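Local coordinates for protein oxidoreductase (Methanosarcina mazei, PDB 3KA7) that binds flavin-adenine dinucleotide and probably catalyses an oxidation-reduction reaction, as a member of the flavin-containing amine oxidoreductase family, at residues A251-L256 with L394-D399; N377-A380 with D384-N387; T85-L90 with E355-K360. One frame throughout, in Å; residues are numbered along the deposited sequence.

Interaction 1 (A251-L256 with L394-D399); sequences AATAVL and LYVVGD. With FAD (flavin-adenine dinucleotide), chain B.
Thr-253, on helix 250-256, is the residue that meets strand 394-396, and it does so through two branches. With OG1 beside the backbone N (chi1 -59°), the methyl falls anti to that N and meets Leu-394 tip to tip, Thr-253 CG2 lying 4.1 Å from Leu-394 CD2. Next to it the side chains of Thr-253 and Val-396 slide past one another in opposite directions, bringing Thr-253 OG1 to 3.8 Å from Val-396 CG2. That hydroxyl is not stranded among methyls: Ser-246 and Gly-249 O, at the turn from strand 243-246 into the helix, hydrogen-bond to it. The helix thus rests on the outermost strand of a five-stranded parallel sheet of Rossmann type, order 3-2-1-4-5.

Beyond the strand the chain runs straight to FAD. Gly-398 leaves CA 3.3 Å from FAD O2P, where a CB would collide with the phosphate. Asp-399 then gives its amide N to FAD O2P (2.9 Å, 164°) and takes the ribityl FAD O3' on its OD2 (2.7 Å), a carboxylate also bridged to Arg-38. Replacing Asp-399 by an alanine would probably leave O3' without this acceptor, and take from Arg-38 and from the amide of Arg-378 the carboxylate they hold. The chemistry is therefore split: no hydrogen bond crosses between helix and strand, which meet by van der Waals contact, while the polar grip on the cofactor falls to the loop that follows.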
loop_
_atom_site.group_PDB
_atom_site.type_symbol
_atom_site.label_atom_id
_atom_site.label_comp_id
_atom_site.label_asym_id
_atom_site.label_seq_id
_atom_site.Cartn_x
_atom_site.Cartn_y
_atom_site.Cartn_z
ATOM N N ALA A 251 6.190 -12.040 10.943
ATOM C CA ALA A 251 7.583 -12.202 11.380
ATOM C C ALA A 251 7.856 -11.578 12.757
ATOM O O ALA A 251 8.414 -12.223 13.657
ATOM C CB ALA A 251 8.536 -11.633 10.349
ATOM N N ALA A 252 7.470 -10.316 12.910
ATOM C CA ALA A 252 7.687 -9.603 14.140
ATOM C C ALA A 252 6.807 -10.173 15.255
ATOM O O ALA A 252 7.212 -10.226 16.403
ATOM C CB ALA A 252 7.417 -8.110 13.943
ATOM N N THR A 253 5.600 -10.600 14.908
ATOM C CA THR A 253 4.713 -11.218 15.883
ATOM C C THR A 253 5.299 -12.526 16.417
ATOM O O THR A 253 5.209 -12.807 17.611
ATOM C CB THR A 253 3.322 -11.460 15.289
ATOM O OG1 THR A 253 2.765 -10.199 14.855
ATOM C CG2 THR A 253 2.405 -12.101 16.337
ATOM N N ALA A 254 5.888 -13.317 15.525
ATOM C CA ALA A 254 6.528 -14.564 15.905
ATOM C C ALA A 254 7.633 -14.310 16.923
ATOM O O ALA A 254 7.752 -15.045 17.910
ATOM C CB ALA A 254 7.072 -15.268 14.684
ATOM N N VAL A 255 8.429 -13.267 16.699
ATOM C CA VAL A 255 9.500 -12.924 17.640
ATOM C C VAL A 255 8.931 -12.626 19.031
ATOM O O VAL A 255 9.501 -13.030 20.050
ATOM C CB VAL A 255 10.357 -11.742 17.122
ATOM C CG1 VAL A 255 11.414 -11.327 18.162
ATOM C CG2 VAL A 255 11.030 -12.125 15.791
ATOM N N LEU A 256 7.791 -11.942 19.073
ATOM C CA LEU A 256 7.131 -11.618 20.346
ATOM C C LEU A 256 6.578 -12.864 21.059
ATOM O O LEU A 256 6.341 -12.832 22.267
ATOM C CB LEU A 256 5.993 -10.604 20.130
ATOM C CG LEU A 256 6.331 -9.157 19.779
ATOM C CD1 LEU A 256 5.053 -8.303 19.620
ATOM C CD2 LEU A 256 7.226 -8.533 20.817
ATOM N N LEU A 394 -5.026 -14.777 19.176
ATOM C CA LEU A 394 -3.981 -13.926 18.598
ATOM C C LEU A 394 -4.118 -13.867 17.085
ATOM O O LEU A 394 -4.014 -14.899 16.412
ATOM C CB LEU A 394 -2.590 -14.456 18.973
ATOM C CG LEU A 394 -1.412 -13.736 18.301
ATOM C CD1 LEU A 394 -1.368 -12.276 18.706
ATOM C CD2 LEU A 394 -0.116 -14.439 18.651
ATOM N N TYR A 395 -4.362 -12.664 16.564
ATOM C CA TYR A 395 -4.477 -12.428 15.121
ATOM C C TYR A 395 -3.485 -11.369 14.635
ATOM O O TYR A 395 -3.070 -10.498 15.395
ATOM C CB TYR A 395 -5.894 -11.978 14.766
ATOM C CG TYR A 395 -6.955 -13.034 15.050
ATOM C CD1 TYR A 395 -7.317 -13.955 14.076
ATOM C CD2 TYR A 395 -7.577 -13.108 16.291
ATOM C CE1 TYR A 395 -8.285 -14.931 14.328
ATOM C CE2 TYR A 395 -8.539 -14.081 16.557
ATOM C CZ TYR A 395 -8.891 -14.984 15.564
ATOM O OH TYR A 395 -9.848 -15.958 15.810
ATOM N N VAL A 396 -3.122 -11.455 13.362
ATOM C CA VAL A 396 -2.218 -10.481 12.743
ATOM C C VAL A 396 -2.954 -9.702 11.665
ATOM O O VAL A 396 -3.605 -10.289 10.790
ATOM C CB VAL A 396 -0.994 -11.175 12.110
ATOM C CG1 VAL A 396 -0.130 -10.149 11.335
ATOM C CG2 VAL A 396 -0.203 -11.898 13.179
ATOM N N VAL A 397 -2.858 -8.376 11.736
ATOM C CA VAL A 397 -3.428 -7.517 10.708
ATOM C C VAL A 397 -2.366 -6.567 10.167
ATOM O O VAL A 397 -1.287 -6.426 10.751
ATOM C CB VAL A 397 -4.596 -6.690 11.251
ATOM C CG1 VAL A 397 -5.699 -7.632 11.768
ATOM C CG2 VAL A 397 -4.122 -5.760 12.374
ATOM N N GLY A 398 -2.675 -5.909 9.055
ATOM C CA GLY A 398 -1.698 -5.012 8.435
ATOM C C GLY A 398 -1.268 -5.539 7.082
ATOM O O GLY A 398 -1.828 -6.522 6.588
ATOM N N ASP A 399 -0.288 -4.883 6.473
ATOM C CA ASP A 399 0.081 -5.250 5.112
ATOM C C ASP A 399 0.986 -6.486 5.018
ATOM O O ASP A 399 1.480 -6.820 3.938
ATOM C CB ASP A 399 0.576 -4.037 4.295
ATOM C CG ASP A 399 1.989 -3.583 4.664
ATOM O OD1 ASP A 399 2.694 -4.270 5.446
ATOM O OD2 ASP A 399 2.388 -2.514 4.165
HETATM P PA FAD B . 2.235 -0.293 9.946
HETATM O O1A FAD B . 3.311 -1.296 9.622
HETATM O O2A FAD B . 2.248 0.991 9.150
HETATM O O5B FAD B . 2.307 0.069 11.508
HETATM C C5B FAD B . 2.889 -0.853 12.422
HETATM C C4B FAD B . 3.013 -0.061 13.727
HETATM O O4B FAD B . 3.492 -0.876 14.779
HETATM C C3B FAD B . 3.995 1.103 13.567
HETATM O O3B FAD B . 3.372 2.326 13.928
HETATM C C2B FAD B . 5.137 0.749 14.523
HETATM O O2B FAD B . 5.746 1.886 15.106
HETATM C C1B FAD B . 4.442 -0.141 15.546
HETATM N N9A FAD B . 5.311 -1.116 16.217
HETATM C C8A FAD B . 6.302 -1.918 15.689
HETATM N N7A FAD B . 6.786 -2.708 16.691
HETATM C C5A FAD B . 6.104 -2.404 17.829
HETATM C C6A FAD B . 6.192 -2.870 19.132
HETATM N N6A FAD B . 6.994 -3.889 19.425
HETATM N N1A FAD B . 5.345 -2.350 20.090
HETATM C C2A FAD B . 4.425 -1.371 19.774
HETATM N N3A FAD B . 4.342 -0.903 18.479
HETATM C C4A FAD B . 5.178 -1.417 17.539
HETATM N N1 FAD B . -0.795 2.256 0.499
HETATM C C2 FAD B . -1.901 2.782 -0.145
HETATM O O2 FAD B . -3.022 2.296 0.060
HETATM N N3 FAD B . -1.734 3.833 -1.033
HETATM C C4 FAD B . -0.477 4.357 -1.283
HETATM O O4 FAD B . -0.321 5.291 -2.070
HETATM C C4X FAD B . 0.634 3.827 -0.643
HETATM N N5 FAD B . 1.899 4.334 -0.903
HETATM C C5X FAD B . 2.994 3.802 -0.244
HETATM C C6 FAD B . 4.271 4.312 -0.482
HETATM C C7 FAD B . 5.370 3.795 0.193
HETATM C C7M FAD B . 6.739 4.364 -0.088
HETATM C C8 FAD B . 5.182 2.761 1.100
HETATM C C8M FAD B . 6.345 2.169 1.843
HETATM C C9 FAD B . 3.912 2.241 1.334
HETATM C C9A FAD B . 2.811 2.767 0.665
HETATM N N10 FAD B . 1.543 2.250 0.896
HETATM C C10 FAD B . 0.458 2.779 0.253
HETATM C "C1'" FAD B . 1.332 1.076 1.794
HETATM C "C2'" FAD B . 0.848 1.580 3.160
HETATM O "O2'" FAD B . 1.653 2.680 3.572
HETATM C "C3'" FAD B . 0.937 0.439 4.169
HETATM O "O3'" FAD B . 0.380 -0.738 3.595
HETATM C "C4'" FAD B . 0.230 0.682 5.499
HETATM O "O4'" FAD B . 0.552 1.941 6.053
HETATM C "C5'" FAD B . 0.718 -0.399 6.458
HETATM O "O5'" FAD B . -0.134 -0.381 7.577
HETATM P P FAD B . -0.064 -1.546 8.653
HETATM O O1P FAD B . -1.455 -1.810 9.175
HETATM O O2P FAD B . 0.665 -2.768 8.129
HETATM O O3P FAD B . 0.771 -0.965 9.900
#

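Interaction 2 (N377-A380 with D384-N387); sequences NRAA and DPGN. With FAD (flavin-adenine dinucleotide), chain B.
The methyl of Ala-379 meets the carboxylate of Asp-384 across a tight bend of the chain. From CB, Asp-384 sets its CG anti to its own carbonyl carbon (chi1 -63°), which swings the carboxylate in toward the other limb. Asp-384 CG comes to 4.0 Å from Ala-379 CB, and Asp-384 OD1 lies closer to that methyl, at 3.7 Å. OD1 finds its real partner in Lys-402, a salt bridge, and the same ammonium also binds Ala-379 O, so one lysine pins both limbs. Asp-384 OD2 stands 3.6 Å from Ala-380 O with no hydrogen bond between them; OD2 is hydrogen-bonded outside these two segments, and that carbonyl by Thr-383 OG1.

All this lies in the connection between strand 362-370 of the mixed sheet and strand 394-396 of the Rossmann-type sheet, a connection that also lines the FAD pocket. Pro-385 adds a loose apolar touch, its CD 4.4 Å from Ala-379 CB. On the cofactor side Arg-378 runs extended from CG to NE and turns the edge of its guanidinium to the adenosine-side phosphate, with PA in its plane. Arg-378 NH2 makes a weak bond to FAD O1A (2.9 Å, 124°), while the 2.3 Å separation of Arg-378 NH1 from FAD O1A is too short to be trusted in detail.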
loop_
_atom_site.group_PDB
_atom_site.type_symbol
_atom_site.label_atom_id
_atom_site.label_comp_id
_atom_site.label_asym_id
_atom_site.label_seq_id
_atom_site.Cartn_x
_atom_site.Cartn_y
_atom_site.Cartn_z
ATOM N N ASN A 377 5.408 -3.121 1.536
ATOM C CA ASN A 377 4.499 -4.086 2.199
ATOM C C ASN A 377 5.326 -5.140 2.916
ATOM O O ASN A 377 6.360 -5.530 2.410
ATOM C CB ASN A 377 3.644 -4.847 1.180
ATOM C CG ASN A 377 2.528 -4.004 0.576
ATOM O OD1 ASN A 377 2.161 -2.936 1.092
ATOM N ND2 ASN A 377 1.975 -4.493 -0.522
ATOM N N ARG A 378 4.864 -5.621 4.064
ATOM C CA ARG A 378 5.581 -6.686 4.788
ATOM C C ARG A 378 5.521 -8.039 4.080
ATOM O O ARG A 378 6.405 -8.889 4.262
ATOM C CB ARG A 378 5.061 -6.774 6.236
ATOM C CG ARG A 378 5.347 -5.500 7.010
ATOM C CD ARG A 378 5.317 -5.721 8.527
ATOM N NE ARG A 378 5.952 -4.592 9.210
ATOM C CZ ARG A 378 5.298 -3.493 9.488
ATOM N NH1 ARG A 378 4.027 -3.447 9.126
ATOM N NH2 ARG A 378 5.878 -2.455 10.092
ATOM N N ALA A 379 4.476 -8.240 3.282
ATOM C CA ALA A 379 4.356 -9.420 2.430
ATOM C C ALA A 379 4.030 -8.937 1.027
ATOM O O ALA A 379 3.093 -8.146 0.839
ATOM C CB ALA A 379 3.248 -10.321 2.931
ATOM N N ALA A 380 4.786 -9.412 0.043
ATOM C CA ALA A 380 4.614 -8.958 -1.328
ATOM C C ALA A 380 3.213 -9.262 -1.793
ATOM O O ALA A 380 2.677 -10.335 -1.519
ATOM C CB ALA A 380 5.606 -9.625 -2.237
ATOM N N ASP A 384 0.365 -12.906 0.465
ATOM C CA ASP A 384 -0.055 -12.820 1.866
ATOM C C ASP A 384 -0.570 -14.128 2.430
ATOM O O ASP A 384 -1.310 -14.856 1.756
ATOM C CB ASP A 384 -1.101 -11.730 2.070
ATOM C CG ASP A 384 -0.561 -10.372 1.748
ATOM O OD1 ASP A 384 -0.399 -9.553 2.683
ATOM O OD2 ASP A 384 -0.265 -10.149 0.556
ATOM N N PRO A 385 -0.193 -14.414 3.681
ATOM C CA PRO A 385 -0.723 -15.535 4.417
ATOM C C PRO A 385 -2.002 -15.052 5.082
ATOM O O PRO A 385 -2.370 -13.886 4.936
ATOM C CB PRO A 385 0.348 -15.757 5.481
ATOM C CG PRO A 385 0.780 -14.377 5.803
ATOM C CD PRO A 385 0.734 -13.619 4.506
ATOM N N GLY A 386 -2.687 -15.932 5.794
ATOM C CA GLY A 386 -3.872 -15.518 6.526
ATOM C C GLY A 386 -3.541 -14.683 7.745
ATOM O O GLY A 386 -2.392 -14.276 7.950
ATOM N N ASN A 387 -4.549 -14.423 8.573
ATOM C CA ASN A 387 -4.363 -13.586 9.753
ATOM C C ASN A 387 -4.248 -14.384 11.037
ATOM O O ASN A 387 -4.108 -13.800 12.104
ATOM C CB ASN A 387 -5.539 -12.624 9.930
ATOM C CG ASN A 387 -5.831 -11.850 8.702
ATOM O OD1 ASN A 387 -5.144 -10.861 8.405
ATOM N ND2 ASN A 387 -6.868 -12.276 7.959
HETATM P PA FAD B . 2.235 -0.293 9.946
HETATM O O1A FAD B . 3.311 -1.296 9.622
HETATM O O2A FAD B . 2.248 0.991 9.150
HETATM O O5B FAD B . 2.307 0.069 11.508
HETATM C C5B FAD B . 2.889 -0.853 12.422
HETATM C C4B FAD B . 3.013 -0.061 13.727
HETATM O O4B FAD B . 3.492 -0.876 14.779
HETATM C C3B FAD B . 3.995 1.103 13.567
HETATM O O3B FAD B . 3.372 2.326 13.928
HETATM C C2B FAD B . 5.137 0.749 14.523
HETATM O O2B FAD B . 5.746 1.886 15.106
HETATM C C1B FAD B . 4.442 -0.141 15.546
HETATM N N9A FAD B . 5.311 -1.116 16.217
HETATM C C8A FAD B . 6.302 -1.918 15.689
HETATM N N7A FAD B . 6.786 -2.708 16.691
HETATM C C5A FAD B . 6.104 -2.404 17.829
HETATM C C6A FAD B . 6.192 -2.870 19.132
HETATM N N6A FAD B . 6.994 -3.889 19.425
HETATM N N1A FAD B . 5.345 -2.350 20.090
HETATM C C2A FAD B . 4.425 -1.371 19.774
HETATM N N3A FAD B . 4.342 -0.903 18.479
HETATM C C4A FAD B . 5.178 -1.417 17.539
HETATM N N1 FAD B . -0.795 2.256 0.499
HETATM C C2 FAD B . -1.901 2.782 -0.145
HETATM O O2 FAD B . -3.022 2.296 0.060
HETATM N N3 FAD B . -1.734 3.833 -1.033
HETATM C C4 FAD B . -0.477 4.357 -1.283
HETATM O O4 FAD B . -0.321 5.291 -2.070
HETATM C C4X FAD B . 0.634 3.827 -0.643
HETATM N N5 FAD B . 1.899 4.334 -0.903
HETATM C C5X FAD B . 2.994 3.802 -0.244
HETATM C C6 FAD B . 4.271 4.312 -0.482
HETATM C C7 FAD B . 5.370 3.795 0.193
HETATM C C7M FAD B . 6.739 4.364 -0.088
HETATM C C8 FAD B . 5.182 2.761 1.100
HETATM C C8M FAD B . 6.345 2.169 1.843
HETATM C C9 FAD B . 3.912 2.241 1.334
HETATM C C9A FAD B . 2.811 2.767 0.665
HETATM N N10 FAD B . 1.543 2.250 0.896
HETATM C C10 FAD B . 0.458 2.779 0.253
HETATM C "C1'" FAD B . 1.332 1.076 1.794
HETATM C "C2'" FAD B . 0.848 1.580 3.160
HETATM O "O2'" FAD B . 1.653 2.680 3.572
HETATM C "C3'" FAD B . 0.937 0.439 4.169
HETATM O "O3'" FAD B . 0.380 -0.738 3.595
HETATM C "C4'" FAD B . 0.230 0.682 5.499
HETATM O "O4'" FAD B . 0.552 1.941 6.053
HETATM C "C5'" FAD B . 0.718 -0.399 6.458
HETATM O "O5'" FAD B . -0.134 -0.381 7.577
HETATM P P FAD B . -0.064 -1.546 8.653
HETATM O O1P FAD B . -1.455 -1.810 9.175
HETATM O O2P FAD B . 0.665 -2.768 8.129
HETATM O O3P FAD B . 0.771 -0.965 9.900
#

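Interaction 3 (T85-L90 with E355-K360); sequences TVRVPL and EIFPGK
A weak side-chain-to-backbone hydrogen bond from Arg-87 to Ile-356 joins strand 85-89 to the C-terminal end of helix 342-356, in the part of the chain built on a seven-stranded mixed sheet. That sheet, set apart from the Rossmann-type one, is consistent with the substrate domain of flavin-containing amine oxidoreductases.

Arg-87 does the reaching. CG starts out anti to the backbone N (chi1 -169°), and bends at chi2 and chi3 then bring the guanidinium round to the helix end. There Arg-87 NH1 meets Ile-356 O at 3.0 Å; the oxygen sits at the edge of the guanidinium and in its plane, but the N-H points off line (130°), which is why the bond is weak. A positive group at a helix C terminus would probably also be drawn to the carbonyl end of the helix dipole. The firmer polar partner of this buried arginine is Asp-103 on neighbouring strand 101-105, which takes NE in a salt bridge and so helps fix the turn of the guanidinium.

Phe-357, where the chain leaves helical geometry, opens a type II turn running to Lys-360, with Gly-359 at positive phi. Its ring plane stands 83° from that of the guanidinium, and Phe-357 CE1 lies 3.8 Å from Arg-87 NH1. Over the centre of that ring, 3.5 Å above its plane, sits the methyl CG2 of Ile-356.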
loop_
_atom_site.group_PDB
_atom_site.type_symbol
_atom_site.label_atom_id
_atom_site.label_comp_id
_atom_site.label_asym_id
_atom_site.label_seq_id
_atom_site.Cartn_x
_atom_site.Cartn_y
_atom_site.Cartn_z
ATOM N N THR A 85 -3.419 8.876 -15.949
ATOM C CA THR A 85 -2.850 8.984 -17.277
ATOM C C THR A 85 -1.505 8.279 -17.348
ATOM O O THR A 85 -0.954 7.860 -16.319
ATOM C CB THR A 85 -2.712 10.450 -17.704
ATOM O OG1 THR A 85 -1.855 11.140 -16.780
ATOM C CG2 THR A 85 -4.093 11.119 -17.694
ATOM N N VAL A 86 -0.997 8.137 -18.568
ATOM C CA VAL A 86 0.210 7.373 -18.818
ATOM C C VAL A 86 1.071 8.120 -19.813
ATOM O O VAL A 86 0.614 8.465 -20.910
ATOM C CB VAL A 86 -0.119 5.985 -19.409
ATOM C CG1 VAL A 86 1.138 5.105 -19.451
ATOM C CG2 VAL A 86 -1.224 5.298 -18.599
ATOM N N ARG A 87 2.332 8.326 -19.447
ATOM C CA ARG A 87 3.273 9.044 -20.296
ATOM C C ARG A 87 4.024 8.082 -21.213
ATOM O O ARG A 87 4.667 7.131 -20.752
ATOM C CB ARG A 87 4.255 9.833 -19.426
ATOM C CG ARG A 87 5.107 10.809 -20.197
ATOM C CD ARG A 87 5.399 12.065 -19.371
ATOM N NE ARG A 87 4.188 12.839 -19.116
ATOM C CZ ARG A 87 4.149 13.956 -18.394
ATOM N NH1 ARG A 87 5.261 14.433 -17.847
ATOM N NH2 ARG A 87 2.998 14.601 -18.224
ATOM N N VAL A 88 3.939 8.330 -22.519
ATOM C CA VAL A 88 4.538 7.430 -23.491
ATOM C C VAL A 88 5.401 8.216 -24.474
ATOM O O VAL A 88 5.280 9.437 -24.576
ATOM C CB VAL A 88 3.459 6.625 -24.259
ATOM C CG1 VAL A 88 2.661 5.758 -23.296
ATOM C CG2 VAL A 88 2.533 7.562 -25.039
ATOM N N PRO A 89 6.290 7.526 -25.185
ATOM C CA PRO A 89 7.099 8.249 -26.148
ATOM C C PRO A 89 6.238 8.786 -27.286
ATOM O O PRO A 89 5.157 8.252 -27.568
ATOM C CB PRO A 89 8.075 7.185 -26.651
ATOM C CG PRO A 89 8.142 6.185 -25.539
ATOM C CD PRO A 89 6.741 6.135 -25.022
ATOM N N LEU A 90 6.725 9.847 -27.920
ATOM C CA LEU A 90 6.006 10.500 -29.001
ATOM C C LEU A 90 5.774 9.533 -30.154
ATOM O O LEU A 90 4.672 9.453 -30.691
ATOM C CB LEU A 90 6.797 11.714 -29.472
ATOM C CG LEU A 90 6.056 12.941 -30.003
ATOM C CD1 LEU A 90 4.760 13.209 -29.254
ATOM C CD2 LEU A 90 6.981 14.138 -29.926
ATOM N N GLU A 355 13.845 13.539 -17.562
ATOM C CA GLU A 355 13.216 13.072 -18.799
ATOM C C GLU A 355 11.695 13.090 -18.699
ATOM O O GLU A 355 10.998 13.300 -19.690
ATOM C CB GLU A 355 13.734 11.677 -19.168
ATOM C CG GLU A 355 15.239 11.666 -19.483
ATOM C CD GLU A 355 15.825 10.286 -19.750
ATOM O OE1 GLU A 355 15.132 9.261 -19.589
ATOM O OE2 GLU A 355 17.013 10.231 -20.121
ATOM N N ILE A 356 11.186 12.866 -17.490
ATOM C CA ILE A 356 9.754 12.932 -17.229
ATOM C C ILE A 356 9.278 14.383 -17.220
ATOM O O ILE A 356 8.252 14.714 -17.800
ATOM C CB ILE A 356 9.391 12.244 -15.881
ATOM C CG1 ILE A 356 9.824 10.767 -15.903
ATOM C CG2 ILE A 356 7.907 12.348 -15.631
ATOM C CD1 ILE A 356 9.820 10.092 -14.504
ATOM N N PHE A 357 10.053 15.252 -16.586
ATOM C CA PHE A 357 9.629 16.627 -16.361
ATOM C C PHE A 357 10.641 17.632 -16.911
ATOM O O PHE A 357 11.069 18.524 -16.192
ATOM C CB PHE A 357 9.436 16.857 -14.858
ATOM C CG PHE A 357 8.336 16.027 -14.253
ATOM C CD1 PHE A 357 7.057 16.068 -14.785
ATOM C CD2 PHE A 357 8.577 15.227 -13.146
ATOM C CE1 PHE A 357 6.027 15.324 -14.232
ATOM C CE2 PHE A 357 7.544 14.469 -12.586
ATOM C CZ PHE A 357 6.278 14.522 -13.130
ATOM N N PRO A 358 11.017 17.492 -18.190
ATOM C CA PRO A 358 12.055 18.359 -18.731
ATOM C C PRO A 358 11.703 19.851 -18.651
ATOM O O PRO A 358 10.593 20.260 -18.997
ATOM C CB PRO A 358 12.181 17.893 -20.192
ATOM C CG PRO A 358 10.852 17.326 -20.523
ATOM C CD PRO A 358 10.422 16.630 -19.228
ATOM N N GLY A 359 12.651 20.649 -18.176
ATOM C CA GLY A 359 12.486 22.100 -18.166
ATOM C C GLY A 359 11.522 22.621 -17.119
ATOM O O GLY A 359 11.288 23.830 -17.031
ATOM N N LYS A 360 10.976 21.731 -16.298
ATOM C CA LYS A 360 10.024 22.154 -15.277
ATOM C C LYS A 360 10.734 22.697 -14.042
ATOM O O LYS A 360 11.905 22.386 -13.783
ATOM C CB LYS A 360 9.073 21.012 -14.893
ATOM C CG LYS A 360 8.204 20.540 -16.035
ATOM C CD LYS A 360 7.139 21.568 -16.393
ATOM C CE LYS A 360 6.066 20.949 -17.277
ATOM N NZ LYS A 360 5.181 22.007 -17.867
#

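How the interactions relate
Starting from the N terminus, 85-90 waits until 355-360 for its partner, so interaction 3 closes a loop of more than 260 residues that runs out through the Rossmann-type sheet and back; both its ends lie in the mixed-sheet region. Meanwhile 251-256 has passed, and its loop closes only at 394-399; interactions 1 and 3 therefore cross, on opposite sides of the chain's centre. Interaction 2 closes a short loop, 377-380 to 384-387, after interaction 3 has closed, and nests inside the loop of interaction 1. Those two touch: Val-396 N lies 2.8 Å from Asn-387 O and Asp-399 OD1 2.9 Å from Arg-378 N, probable hydrogen bonds that bind the connecting loop to the last Rossmann-type strand and the loop after it, beside FAD.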